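PDB 6KWA: 2-oxoglutarate (2OG) and Fe(II)-dependent oxygenase superfamily protein from Arabidopsis thaliana, which probably catalyses the 2-oxoglutarate-dependent oxidation of the plant hormone auxin, indole-3-acetic acid, to inactive 2-oxoindole-3-acetic acid. Local coordinates for residues F52-E57 against A106-I111; V60-V65 against E82-Y87; E188-D191 against T196-P199; K143-Q148 against T216-G221; K117-L122 against L175-D180. One frame throughout, in Å; residues are numbered along the deposited sequence.

Overall arrangement
The five contacts trace the double-stranded beta-helix core and its surrounding helices. Contact 2 falls within the chain span bracketed by contact 1, and the two touch where Phe52 packs on strand 81-87. Contacts 1 and 5 share helix 106-133, their centres about 20 Å apart; contact 5 packs it against the barrel that holds the metal. Contacts 2, 4 and 5 all reach the larger mixed sheet, and contacts 2 and 4 touch at Tyr87 and Pro146. Contact 3, a hairpin of the smaller sheet, falls within the span of contact 4 and lies farthest from contact 1, about 34 Å between centres. Contacts 4 and 5 alternate in sequence and meet through a weak, probable hydrogen bond between Ser147 and Asn120.

Contact 1. Residues F52-E57 against A106-I111; sequences FQRPYE and ADQREI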
# COMPACT_ATOMS: atom_id res chain seq x y z
N PHE A 52 -10.45 5.88 14.59
CA PHE A 52 -11.44 6.64 13.82
C PHE A 52 -12.64 7.10 14.65
O PHE A 52 -13.42 7.95 14.21
CB PHE A 52 -11.94 5.83 12.63
CG PHE A 52 -11.06 5.94 11.41
CD1 PHE A 52 -10.86 7.18 10.80
CD2 PHE A 52 -10.43 4.82 10.88
CE1 PHE A 52 -10.05 7.29 9.66
CE2 PHE A 52 -9.63 4.93 9.75
CZ PHE A 52 -9.45 6.17 9.14
N GLN A 53 -12.80 6.54 15.84
CA GLN A 53 -13.86 6.97 16.74
C GLN A 53 -13.39 8.06 17.68
O GLN A 53 -14.14 8.53 18.52
CB GLN A 53 -14.43 5.77 17.48
CG GLN A 53 -15.49 5.12 16.61
CD GLN A 53 -15.77 3.69 16.96
OE1 GLN A 53 -15.25 3.16 17.95
NE2 GLN A 53 -16.53 3.02 16.11
N ARG A 54 -12.13 8.49 17.52
CA ARG A 54 -11.61 9.58 18.33
C ARG A 54 -12.42 10.85 18.02
O ARG A 54 -12.99 10.96 16.93
CB ARG A 54 -10.12 9.84 18.04
CG ARG A 54 -9.16 8.85 18.68
CD ARG A 54 -9.13 8.95 20.19
NE ARG A 54 -7.96 8.27 20.76
CZ ARG A 54 -7.91 6.96 21.00
NH1 ARG A 54 -8.95 6.19 20.75
NH2 ARG A 54 -6.81 6.42 21.53
N PRO A 55 -12.50 11.77 19.00
CA PRO A 55 -13.19 13.05 18.75
C PRO A 55 -12.65 13.70 17.48
O PRO A 55 -11.46 13.58 17.19
CB PRO A 55 -12.85 13.88 20.00
CG PRO A 55 -12.69 12.83 21.09
CD PRO A 55 -12.04 11.64 20.39
N TYR A 56 -13.52 14.36 16.74
CA TYR A 56 -13.11 15.03 15.52
C TYR A 56 -11.95 15.98 15.73
O TYR A 56 -11.03 16.07 14.91
CB TYR A 56 -14.31 15.77 14.95
CG TYR A 56 -14.11 16.34 13.57
CD1 TYR A 56 -14.25 15.54 12.44
CD2 TYR A 56 -13.83 17.69 13.39
CE1 TYR A 56 -14.10 16.07 11.15
CE2 TYR A 56 -13.68 18.23 12.11
CZ TYR A 56 -13.81 17.41 11.01
OH TYR A 56 -13.66 17.94 9.76
N GLU A 57 -11.98 16.68 16.85
CA GLU A 57 -11.03 17.75 17.07
C GLU A 57 -9.67 17.14 17.43
O GLU A 57 -8.61 17.75 17.22
CB GLU A 57 -11.60 18.71 18.11
CG GLU A 57 -11.03 20.12 18.06
CD GLU A 57 -12.01 21.14 18.68
OE1 GLU A 57 -13.19 20.77 18.90
OE2 GLU A 57 -11.62 22.33 18.86
N ALA A 106 -1.49 3.21 25.51
CA ALA A 106 -0.17 2.59 25.58
C ALA A 106 -0.08 1.37 24.66
O ALA A 106 0.90 1.18 23.96
CB ALA A 106 0.17 2.21 27.04
N ASP A 107 -1.08 0.50 24.77
CA ASP A 107 -1.19 -0.72 23.98
C ASP A 107 -1.23 -0.39 22.51
O ASP A 107 -0.57 -1.05 21.70
CB ASP A 107 -2.45 -1.50 24.34
CG ASP A 107 -2.27 -2.39 25.55
OD1 ASP A 107 -1.22 -2.32 26.23
OD2 ASP A 107 -3.20 -3.19 25.83
N GLN A 108 -2.03 0.62 22.17
CA GLN A 108 -2.22 1.02 20.79
C GLN A 108 -0.93 1.57 20.22
O GLN A 108 -0.63 1.38 19.04
CB GLN A 108 -3.30 2.06 20.69
CG GLN A 108 -4.68 1.48 20.66
CD GLN A 108 -5.75 2.50 20.96
OE1 GLN A 108 -5.46 3.68 21.20
NE2 GLN A 108 -6.99 2.07 20.85
N ARG A 109 -0.17 2.23 21.07
CA ARG A 109 1.09 2.79 20.64
C ARG A 109 2.01 1.65 20.28
O ARG A 109 2.66 1.70 19.24
CB ARG A 109 1.73 3.66 21.73
CG ARG A 109 3.06 4.27 21.33
CD ARG A 109 3.59 5.19 22.40
NE ARG A 109 2.61 6.21 22.77
CZ ARG A 109 2.64 7.46 22.32
NH1 ARG A 109 3.60 7.83 21.47
NH2 ARG A 109 1.72 8.33 22.69
N GLU A 110 2.00 0.60 21.09
CA GLU A 110 2.93 -0.49 20.88
C GLU A 110 2.55 -1.34 19.66
O GLU A 110 3.42 -1.84 18.93
CB GLU A 110 2.99 -1.36 22.13
CG GLU A 110 4.13 -1.00 23.07
CD GLU A 110 4.39 -2.08 24.11
OE1 GLU A 110 3.57 -3.02 24.20
OE2 GLU A 110 5.41 -1.98 24.84
N ILE A 111 1.25 -1.48 19.44
CA ILE A 111 0.72 -2.17 18.27
C ILE A 111 1.18 -1.48 16.98
O ILE A 111 1.62 -2.12 16.02
CB ILE A 111 -0.80 -2.25 18.32
CG1 ILE A 111 -1.20 -3.18 19.48
CG2 ILE A 111 -1.37 -2.74 16.97
CD1 ILE A 111 -2.68 -3.15 19.80
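Arg54 and Gln108 meet at the start of helix 106-133, where Gln108 occupies the third helical position and turns its amide oxygen back toward the beginning of the helix. That oxygen, OE1, also accepts from the backbone N of Ser105, the residue just before the helix. From the opposite direction Arg54 NH2 donates to Gln108 OE1 over 3.1 Å. The N-H...O angle is only 138°, so the bond is bent, although the donor lies in the carbonyl plane on a lone pair. OE1 sits 24° out of the guanidinium plane, which keeps it at the guanidinium edge rather than over a face.

The closely held part of this small contact is the polar knot around the two flat groups. Asp50 OD2 bridges them, forming a salt bridge with Arg54 NH1 and accepting from Gln108 NE2, while Arg54 NH2 gives its strongest bond to Glu103 O. With both ends of each group engaged, rotation of guanidinium and amide is probably restricted.

Contrast this with the remainder of 52-57: Pro55, at the N-cap of helix 56-59, and the following Tyr56 and Glu57 are exposed and meet no part of 106-111. Only 61 Å² is buried in total, and both touching residues remain partly exposed, so this is a surface tie between the two helix starts. Arg54 reaches across by bending at chi2 (-67°), whereas the Gln108 chain runs extended beyond CG. Behind NH2, the central carbon Arg54 CZ stands 4.1 Å from Gln108 OE1.

Contact 2. Residues V60-V65 against E82-Y87; sequences VRNTDV and EALGLY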
# COMPACT_ATOMS: atom_id res chain seq x y z
N VAL A 60 -8.27 15.98 13.75
CA VAL A 60 -7.78 17.10 12.94
C VAL A 60 -6.36 17.49 13.34
O VAL A 60 -5.66 18.19 12.59
CB VAL A 60 -8.72 18.34 13.04
CG1 VAL A 60 -8.29 19.45 12.08
CG2 VAL A 60 -10.16 17.95 12.71
N ARG A 61 -5.93 17.01 14.51
CA ARG A 61 -4.56 17.21 15.00
C ARG A 61 -3.54 16.35 14.22
O ARG A 61 -2.33 16.59 14.29
CB ARG A 61 -4.51 16.89 16.50
CG ARG A 61 -5.08 17.98 17.39
CD ARG A 61 -5.40 17.49 18.83
NE ARG A 61 -4.41 16.63 19.46
CZ ARG A 61 -4.56 16.09 20.67
NH1 ARG A 61 -3.61 15.31 21.17
NH2 ARG A 61 -5.66 16.34 21.39
N ASN A 62 -4.03 15.36 13.47
CA ASN A 62 -3.18 14.57 12.56
C ASN A 62 -2.84 15.44 11.36
O ASN A 62 -3.50 15.40 10.33
CB ASN A 62 -3.88 13.27 12.15
CG ASN A 62 -3.05 12.40 11.18
OD1 ASN A 62 -3.58 11.88 10.20
ND2 ASN A 62 -1.76 12.23 11.47
N THR A 63 -1.77 16.22 11.49
CA THR A 63 -1.47 17.25 10.52
C THR A 63 -0.57 16.71 9.42
O THR A 63 0.17 15.76 9.62
CB THR A 63 -0.80 18.46 11.19
OG1 THR A 63 -0.45 19.42 10.19
CG2 THR A 63 0.44 18.05 11.89
N ASP A 64 -0.66 17.31 8.24
CA ASP A 64 0.17 16.94 7.12
C ASP A 64 1.65 17.16 7.42
O ASP A 64 2.01 18.02 8.25
CB ASP A 64 -0.24 17.72 5.88
CG ASP A 64 -1.50 17.18 5.25
OD1 ASP A 64 -2.11 16.27 5.85
OD2 ASP A 64 -1.90 17.66 4.18
N VAL A 65 2.49 16.34 6.80
CA VAL A 65 3.94 16.56 6.78
C VAL A 65 4.31 16.66 5.30
O VAL A 65 4.83 17.67 4.85
CB VAL A 65 4.71 15.45 7.51
CG1 VAL A 65 6.22 15.69 7.44
CG2 VAL A 65 4.27 15.42 8.99
N GLU A 82 -12.78 8.54 4.72
CA GLU A 82 -12.07 9.23 5.77
C GLU A 82 -10.68 8.57 5.97
O GLU A 82 -10.51 7.36 5.78
CB GLU A 82 -12.89 9.18 7.08
CG GLU A 82 -12.27 9.94 8.27
CD GLU A 82 -13.10 9.82 9.54
OE1 GLU A 82 -14.01 8.95 9.57
OE2 GLU A 82 -12.83 10.57 10.51
N ALA A 83 -9.67 9.36 6.32
CA ALA A 83 -8.34 8.80 6.42
C ALA A 83 -7.47 9.52 7.41
O ALA A 83 -7.61 10.74 7.60
CB ALA A 83 -7.67 8.78 5.02
N LEU A 84 -6.56 8.76 8.01
CA LEU A 84 -5.52 9.25 8.89
C LEU A 84 -4.19 8.69 8.40
O LEU A 84 -4.14 7.65 7.73
CB LEU A 84 -5.75 8.82 10.35
CG LEU A 84 -6.94 9.35 11.15
CD1 LEU A 84 -7.49 8.31 12.10
CD2 LEU A 84 -6.45 10.55 11.95
N GLY A 85 -3.09 9.35 8.73
CA GLY A 85 -1.82 8.78 8.36
C GLY A 85 -0.59 9.52 8.81
O GLY A 85 -0.67 10.61 9.40
N LEU A 86 0.56 8.93 8.52
CA LEU A 86 1.81 9.50 8.98
C LEU A 86 2.86 9.24 7.94
O LEU A 86 2.86 8.21 7.25
CB LEU A 86 2.21 8.93 10.35
CG LEU A 86 2.67 7.49 10.54
CD1 LEU A 86 4.16 7.39 10.54
CD2 LEU A 86 2.12 6.88 11.79
N TYR A 87 3.72 10.24 7.79
CA TYR A 87 4.84 10.21 6.90
C TYR A 87 6.08 9.67 7.62
O TYR A 87 6.27 9.90 8.82
CB TYR A 87 5.07 11.61 6.36
CG TYR A 87 6.31 11.76 5.53
CD1 TYR A 87 6.29 11.44 4.19
CD2 TYR A 87 7.50 12.22 6.08
CE1 TYR A 87 7.41 11.57 3.41
CE2 TYR A 87 8.63 12.34 5.31
CZ TYR A 87 8.58 12.03 3.97
OH TYR A 87 9.72 12.15 3.20
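An edge strand of the larger sheet, 81-87, receives the carboxamide of Asn62 at Gly85, whose backbone N and O bind the two ends of that group. Gly85 N donates to Asn62 OD1 at 3.0 Å, almost straight at 170°. Asn62 ND2 returns a bond to Gly85 O at 2.8 Å, with that oxygen in the plane of the amide. The pair of bonds fixes which way round the amide lies, since a flipped group would oppose donor to donor and acceptor to acceptor.

Asn62 CG stands anti to the backbone N (chi1 179°), which carries the amide onto the strand and lets Asn62 CB rest 3.7 Å from Leu84 CD2. Asn62 is itself the centre of an inverse gamma turn, and ND2 finds a second acceptor in Gln101 OE1 of helix 92-101. In the double-stranded beta-helix fold this strand pairs along one side with 147-155, through Leu84 to Ile151 and Leu86 to Phe149. The intervening Gly85 therefore turns its N-H and C=O to the other side, where Asn62 takes the place of a further strand. With an alanine here the carboxamide is gone, which is likely to leave Gly85 N and Gly85 O without these partners, besides depriving Gln101 OE1 of a donor.

Farther along, the contact becomes apolar and shallower. Val65 and Tyr87 cross at about a right angle, Val65 CG1 lying 3.9 Å from Tyr87 CD2 and Val65 CB 4.0 Å from Tyr87 CB. Val65 is exposed, whereas Asn62, Leu84 and Gly85 are buried; the tyrosine side chain also touches Pro146 and Met249.

Contact 3. Residues E188-D191 against T196-P199; sequences EAMD and TFFP
Ala189 and Phe198 form a hydrogen-bonded antiparallel pair: Ala189 N donates to Phe198 O at 2.9 Å and Phe198 N to Ala189 O at 3.0 Å, each nearly along the C=O axis. A third bond, Asp191 N to Thr196 O at 2.9 Å, prolongs the ladder toward the turn.

The Phe198 ring folds back over its partner strand because CG stands between the backbone N and the carbonyl carbon (chi1 60°). Ala189 CB lies over its face, 4.1 Å from the centroid, a CH-pi contact, while Asp191 N approaches the ring edge. Replacing Phe198 with an alanine would probably uncover Ala189 CB on this face and leave Trp26 without its edge-to-face partner.

Glu188, Met190, Phe197 and Pro199 occupy the other face. Met190 CA sits over the Phe197 ring, and bending at chi3 (-69°) brings Met190 CE within 3.5 Å of Phe197 CZ. Glu188 runs extended, its CG 3.7 Å from Pro199 CA.

In the next shell Arg229 makes a cation-pi contact with Phe197, Leu168 touches both Met190 and Phe197, and Arg25 forms a salt bridge with Asp191, whose OD1 also accepts from Ser193 N in the turn. His228, a ligand of the magnesium ion, has its side chain about 4 Å from that of Ala189. This is a two-stranded beta hairpin at one edge of the smaller sheet of the double-stranded beta-helix, next to strand 228-231, which begins with the metal ligand His228.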
# COMPACT_ATOMS: atom_id res chain seq x y z
N GLU A 188 -10.75 -3.35 -7.12
CA GLU A 188 -10.66 -3.85 -8.49
C GLU A 188 -9.60 -3.13 -9.27
O GLU A 188 -9.32 -1.97 -9.00
CB GLU A 188 -11.99 -3.64 -9.23
CG GLU A 188 -12.89 -4.83 -9.32
CD GLU A 188 -14.09 -4.53 -10.19
OE1 GLU A 188 -14.31 -3.33 -10.51
OE2 GLU A 188 -14.81 -5.49 -10.56
N ALA A 189 -9.08 -3.79 -10.29
CA ALA A 189 -7.93 -3.27 -11.02
C ALA A 189 -8.10 -3.47 -12.51
O ALA A 189 -8.68 -4.47 -12.95
CB ALA A 189 -6.65 -3.93 -10.57
N MET A 190 -7.55 -2.54 -13.28
CA MET A 190 -7.64 -2.64 -14.72
C MET A 190 -6.53 -3.50 -15.29
O MET A 190 -5.36 -3.31 -14.95
CB MET A 190 -7.58 -1.25 -15.35
CG MET A 190 -7.86 -1.27 -16.85
SD MET A 190 -7.82 0.38 -17.57
CE MET A 190 -9.29 1.06 -16.80
N ASP A 191 -6.91 -4.46 -16.12
CA ASP A 191 -6.02 -5.16 -17.04
C ASP A 191 -5.69 -4.21 -18.19
O ASP A 191 -6.58 -3.82 -18.94
CB ASP A 191 -6.67 -6.44 -17.55
CG ASP A 191 -5.77 -7.27 -18.47
OD1 ASP A 191 -4.78 -6.75 -19.05
OD2 ASP A 191 -6.05 -8.48 -18.62
N THR A 196 -10.44 -4.54 -19.42
CA THR A 196 -11.37 -5.21 -18.51
C THR A 196 -10.85 -5.16 -17.07
O THR A 196 -9.63 -5.04 -16.83
CB THR A 196 -11.64 -6.69 -18.88
OG1 THR A 196 -12.74 -7.18 -18.10
CG2 THR A 196 -10.46 -7.58 -18.59
N PHE A 197 -11.77 -5.25 -16.12
CA PHE A 197 -11.47 -5.20 -14.69
C PHE A 197 -11.50 -6.57 -14.06
O PHE A 197 -12.34 -7.40 -14.41
CB PHE A 197 -12.45 -4.30 -13.96
CG PHE A 197 -12.17 -2.86 -14.12
CD1 PHE A 197 -11.36 -2.20 -13.22
CD2 PHE A 197 -12.67 -2.17 -15.21
CE1 PHE A 197 -11.08 -0.86 -13.37
CE2 PHE A 197 -12.40 -0.83 -15.37
CZ PHE A 197 -11.61 -0.17 -14.45
N PHE A 198 -10.59 -6.80 -13.12
CA PHE A 198 -10.61 -8.01 -12.32
C PHE A 198 -10.62 -7.59 -10.84
O PHE A 198 -10.18 -6.48 -10.52
CB PHE A 198 -9.43 -8.92 -12.66
CG PHE A 198 -8.09 -8.29 -12.44
CD1 PHE A 198 -7.42 -8.46 -11.24
CD2 PHE A 198 -7.49 -7.53 -13.43
CE1 PHE A 198 -6.17 -7.89 -11.03
CE2 PHE A 198 -6.25 -6.95 -13.24
CZ PHE A 198 -5.59 -7.12 -12.03
N PRO A 199 -11.22 -8.41 -9.96
CA PRO A 199 -11.34 -8.09 -8.54
C PRO A 199 -10.11 -8.48 -7.72
O PRO A 199 -9.42 -9.42 -8.08
CB PRO A 199 -12.54 -8.93 -8.10
CG PRO A 199 -12.44 -10.16 -8.95
CD PRO A 199 -11.85 -9.71 -10.28

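Contact 4. Residues K143-Q148 against T216-G221; sequences KEWPSQ and TIWSNG
Gly221 N donates to Thr216 O at 2.7 Å, and with the bond from Asn220 N to Ile217 O (3.1 Å) it closes a Schellman motif that ends the helix carrying Trp218 to Trp145. Asn220, the C-prime residue, has the positive phi (49°) the motif requires, and its ND2 is gripped by two carbonyls, Phe259 O and Pro265 O, which pin the helix end to the C-terminal part of the chain.

Across the contact itself the interaction is purely aromatic. Trp145 turns the edge of its six-membered ring toward the face of the five-membered ring of Trp218, with the planes at 88° and the centroids 5.8 Å apart: an offset T-shaped pair. Touching is confined to one pair of atoms, Trp145 CH2 and Trp218 CD1, 4.0 Å apart, and CD1 lies in the plane of the Trp145 indole. Trp218 CG is anti to the backbone N (chi1 177°), which extends the indole from the last helical turn, and the two indoles together bridge the 12.7 Å between Trp145 CA and Trp218 CA.

The bridge is one edge of a larger aromatic cluster, since Phe141 and Phe174 each pack against both tryptophans. Trp145 stands just ahead of strand 147-155 in the larger sheet, Trp218 closes helix 213-218, which follows strand 207-211 of that same sheet, and the rings join these two elements.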
# COMPACT_ATOMS: atom_id res chain seq x y z
N LYS A 143 17.06 2.13 0.11
CA LYS A 143 17.40 2.32 1.54
C LYS A 143 17.29 3.73 2.08
O LYS A 143 17.17 3.91 3.29
CB LYS A 143 18.84 1.86 1.83
CG LYS A 143 18.99 0.39 2.22
CD LYS A 143 20.35 0.22 2.96
CE LYS A 143 20.58 -1.22 3.42
NZ LYS A 143 22.01 -1.66 3.35
N GLU A 144 17.23 4.72 1.22
CA GLU A 144 17.04 6.08 1.70
C GLU A 144 15.63 6.57 1.33
O GLU A 144 15.35 7.77 1.35
CB GLU A 144 18.07 7.04 1.09
CG GLU A 144 19.54 6.61 1.18
CD GLU A 144 20.03 6.36 2.59
OE1 GLU A 144 19.48 6.95 3.54
OE2 GLU A 144 20.98 5.56 2.74
N TRP A 145 14.76 5.63 0.96
CA TRP A 145 13.41 5.98 0.56
C TRP A 145 12.46 5.93 1.75
O TRP A 145 12.37 4.92 2.43
CB TRP A 145 12.90 5.04 -0.54
CG TRP A 145 13.64 5.15 -1.83
CD1 TRP A 145 14.77 5.88 -2.09
CD2 TRP A 145 13.30 4.50 -3.06
NE1 TRP A 145 15.15 5.72 -3.40
CE2 TRP A 145 14.27 4.88 -4.02
CE3 TRP A 145 12.28 3.62 -3.44
CZ2 TRP A 145 14.24 4.42 -5.32
CZ3 TRP A 145 12.25 3.16 -4.74
CH2 TRP A 145 13.22 3.57 -5.68
N PRO A 146 11.72 7.01 1.97
CA PRO A 146 10.76 7.04 3.09
C PRO A 146 9.47 6.25 2.78
O PRO A 146 9.11 6.05 1.61
CB PRO A 146 10.43 8.53 3.21
CG PRO A 146 10.52 9.01 1.75
CD PRO A 146 11.67 8.24 1.15
N SER A 147 8.81 5.79 3.82
CA SER A 147 7.51 5.16 3.67
C SER A 147 6.45 6.01 4.34
O SER A 147 6.75 6.91 5.12
CB SER A 147 7.51 3.75 4.24
OG SER A 147 8.38 2.94 3.49
N GLN A 148 5.20 5.73 3.98
CA GLN A 148 4.04 6.47 4.46
C GLN A 148 2.96 5.49 4.89
O GLN A 148 2.68 4.50 4.22
CB GLN A 148 3.52 7.40 3.37
CG GLN A 148 2.24 8.17 3.71
CD GLN A 148 1.89 9.16 2.61
OE1 GLN A 148 2.70 9.42 1.73
NE2 GLN A 148 0.65 9.66 2.61
N THR A 216 7.31 2.22 -12.16
CA THR A 216 7.36 2.28 -13.60
C THR A 216 8.51 3.18 -14.05
O THR A 216 9.27 2.82 -14.94
CB THR A 216 6.02 2.81 -14.19
OG1 THR A 216 4.94 2.02 -13.68
CG2 THR A 216 6.03 2.72 -15.73
N ILE A 217 8.67 4.32 -13.39
CA ILE A 217 9.77 5.24 -13.70
C ILE A 217 11.10 4.55 -13.45
O ILE A 217 11.97 4.51 -14.31
CB ILE A 217 9.69 6.51 -12.85
CG1 ILE A 217 8.44 7.32 -13.20
CG2 ILE A 217 10.95 7.34 -13.00
CD1 ILE A 217 8.14 8.41 -12.17
N TRP A 218 11.24 3.96 -12.27
CA TRP A 218 12.47 3.31 -11.86
C TRP A 218 12.90 2.16 -12.79
O TRP A 218 14.07 1.99 -13.08
CB TRP A 218 12.30 2.80 -10.44
CG TRP A 218 13.45 2.04 -9.87
CD1 TRP A 218 14.55 2.56 -9.26
CD2 TRP A 218 13.59 0.61 -9.82
NE1 TRP A 218 15.37 1.53 -8.82
CE2 TRP A 218 14.80 0.34 -9.16
CE3 TRP A 218 12.79 -0.45 -10.26
CZ2 TRP A 218 15.25 -0.96 -8.93
CZ3 TRP A 218 13.23 -1.75 -10.03
CH2 TRP A 218 14.45 -1.99 -9.37
N SER A 219 11.94 1.37 -13.25
CA SER A 219 12.25 0.24 -14.10
C SER A 219 12.13 0.58 -15.59
O SER A 219 12.04 -0.31 -16.45
CB SER A 219 11.33 -0.91 -13.78
OG SER A 219 9.99 -0.54 -14.07
N ASN A 220 12.13 1.88 -15.88
CA ASN A 220 12.01 2.40 -17.24
C ASN A 220 10.87 1.76 -18.01
O ASN A 220 11.05 1.31 -19.14
CB ASN A 220 13.33 2.21 -18.00
CG ASN A 220 13.39 3.04 -19.27
OD1 ASN A 220 12.88 4.15 -19.31
ND2 ASN A 220 14.02 2.51 -20.30
N GLY A 221 9.68 1.73 -17.40
CA GLY A 221 8.48 1.27 -18.07
C GLY A 221 8.14 -0.21 -17.91
O GLY A 221 7.10 -0.67 -18.34

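Contact 5. Residues K117-L122 against L175-D180; sequences KAINGL and LTILQD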
# COMPACT_ATOMS: atom_id res chain seq x y z
N LYS A 117 7.00 -1.55 11.90
CA LYS A 117 8.31 -2.12 11.65
C LYS A 117 8.17 -3.41 10.85
O LYS A 117 8.96 -3.67 9.95
CB LYS A 117 9.03 -2.33 12.99
CG LYS A 117 9.99 -3.50 13.11
CD LYS A 117 10.76 -3.30 14.44
CE LYS A 117 11.72 -4.42 14.78
NZ LYS A 117 12.95 -4.31 13.96
N ALA A 118 7.12 -4.19 11.12
CA ALA A 118 6.88 -5.43 10.41
C ALA A 118 6.50 -5.21 8.96
O ALA A 118 6.98 -5.92 8.08
CB ALA A 118 5.79 -6.24 11.10
N ILE A 119 5.62 -4.25 8.71
CA ILE A 119 5.12 -4.01 7.37
C ILE A 119 6.20 -3.38 6.54
O ILE A 119 6.35 -3.70 5.36
CB ILE A 119 3.87 -3.13 7.38
CG1 ILE A 119 2.71 -3.99 7.84
CG2 ILE A 119 3.52 -2.71 6.02
CD1 ILE A 119 2.44 -5.14 6.91
N ASN A 120 6.95 -2.49 7.16
CA ASN A 120 8.07 -1.84 6.52
C ASN A 120 9.19 -2.83 6.20
O ASN A 120 9.92 -2.68 5.20
CB ASN A 120 8.58 -0.73 7.41
CG ASN A 120 9.60 0.10 6.74
OD1 ASN A 120 9.27 0.99 5.95
ND2 ASN A 120 10.87 -0.16 7.06
N GLY A 121 9.32 -3.85 7.04
CA GLY A 121 10.31 -4.89 6.83
C GLY A 121 9.92 -5.67 5.58
O GLY A 121 10.78 -6.00 4.74
N LEU A 122 8.63 -5.97 5.45
CA LEU A 122 8.09 -6.69 4.29
C LEU A 122 8.27 -5.90 2.99
O LEU A 122 8.57 -6.49 1.93
CB LEU A 122 6.61 -7.02 4.49
CG LEU A 122 5.87 -7.69 3.32
CD1 LEU A 122 6.54 -8.99 2.94
CD2 LEU A 122 4.42 -7.95 3.62
N LEU A 175 5.86 1.09 -4.19
CA LEU A 175 5.15 -0.13 -3.86
C LEU A 175 4.16 0.09 -2.71
O LEU A 175 4.48 0.78 -1.77
CB LEU A 175 6.23 -1.15 -3.48
CG LEU A 175 6.09 -2.51 -2.85
CD1 LEU A 175 7.47 -3.16 -3.02
CD2 LEU A 175 5.77 -2.37 -1.36
N THR A 176 3.00 -0.55 -2.76
CA THR A 176 2.02 -0.36 -1.69
C THR A 176 1.63 -1.71 -1.07
O THR A 176 1.39 -2.67 -1.79
CB THR A 176 0.75 0.34 -2.22
OG1 THR A 176 1.11 1.63 -2.74
CG2 THR A 176 -0.28 0.51 -1.09
N ILE A 177 1.59 -1.78 0.26
CA ILE A 177 1.13 -3.00 0.93
C ILE A 177 -0.23 -2.73 1.55
O ILE A 177 -0.37 -1.85 2.40
CB ILE A 177 2.14 -3.48 2.00
CG1 ILE A 177 3.49 -3.74 1.32
CG2 ILE A 177 1.61 -4.73 2.73
CD1 ILE A 177 4.53 -4.30 2.18
N LEU A 178 -1.26 -3.46 1.12
CA LEU A 178 -2.60 -3.16 1.59
C LEU A 178 -3.13 -4.31 2.45
O LEU A 178 -3.25 -5.44 1.97
CB LEU A 178 -3.56 -2.90 0.40
CG LEU A 178 -5.02 -2.59 0.78
CD1 LEU A 178 -5.15 -1.15 1.29
CD2 LEU A 178 -5.96 -2.79 -0.39
N GLN A 179 -3.46 -4.01 3.70
CA GLN A 179 -4.24 -4.93 4.53
C GLN A 179 -5.69 -4.51 4.35
O GLN A 179 -6.11 -3.47 4.85
CB GLN A 179 -3.81 -4.87 6.01
CG GLN A 179 -4.59 -5.81 6.95
CD GLN A 179 -4.18 -5.69 8.41
OE1 GLN A 179 -3.04 -5.35 8.72
NE2 GLN A 179 -5.12 -5.92 9.32
N ASP A 180 -6.45 -5.28 3.57
CA ASP A 180 -7.77 -4.84 3.17
C ASP A 180 -8.77 -5.39 4.20
O ASP A 180 -8.39 -6.14 5.06
CB ASP A 180 -8.09 -5.34 1.76
CG ASP A 180 -9.23 -4.59 1.12
OD1 ASP A 180 -9.83 -3.74 1.79
OD2 ASP A 180 -9.57 -4.88 -0.06
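Helix-on-sheet packing is the nature of this contact: Ile119 and Leu122 of helix 106-133 lie against Ile177 of strand 175-179, near the centre of the chain. The three touching residues are all buried, and apolar atoms carry most of the interaction.

Ile177 supplies the projecting group. Its CG1 is anti to the carbonyl carbon (chi1 -58°) and chi2 is extended (-175°), so CD1 reaches the helix surface, between Ile119 O and the Leu122 side chain. There Ile177 CD1 lies 3.8 Å from Leu122 CG, with Leu122 CD2 (3.9 Å) and CB (4.1 Å) alongside. Ile177 CD1 also stands 3.7 Å from Ile119 O, a contact of carbon with carbonyl oxygen that is packing only. The second branch of Ile177 is used as well, Ile177 CG2 meeting Ile119 CD1 at a looser 4.3 Å. Leu122 and Ile177 pass each other at a slant, and the CA atoms of Ile119 and Ile177 are 7.6 Å apart.

The helix face continues beyond these residues, with Ala123 touching both Leu175 and Ile177, and Leu122 reaching Leu207 on the neighbouring strand 207-211. Farther along the strand, Gln179 OE1 pairs with Tyr115 OH of the same helix.

Ile177 thus packs under the helix, while Thr176 on the other face of the strand bonds through OG1 to OD2 of Asp171, a metal ligand. The magnesium ion is about 11 Å from the Ile177 side chain. A long helix buttressing the larger sheet from outside, with the metal site within, is typical of the double-stranded beta-helix of 2-oxoglutarate-dependent oxygenases.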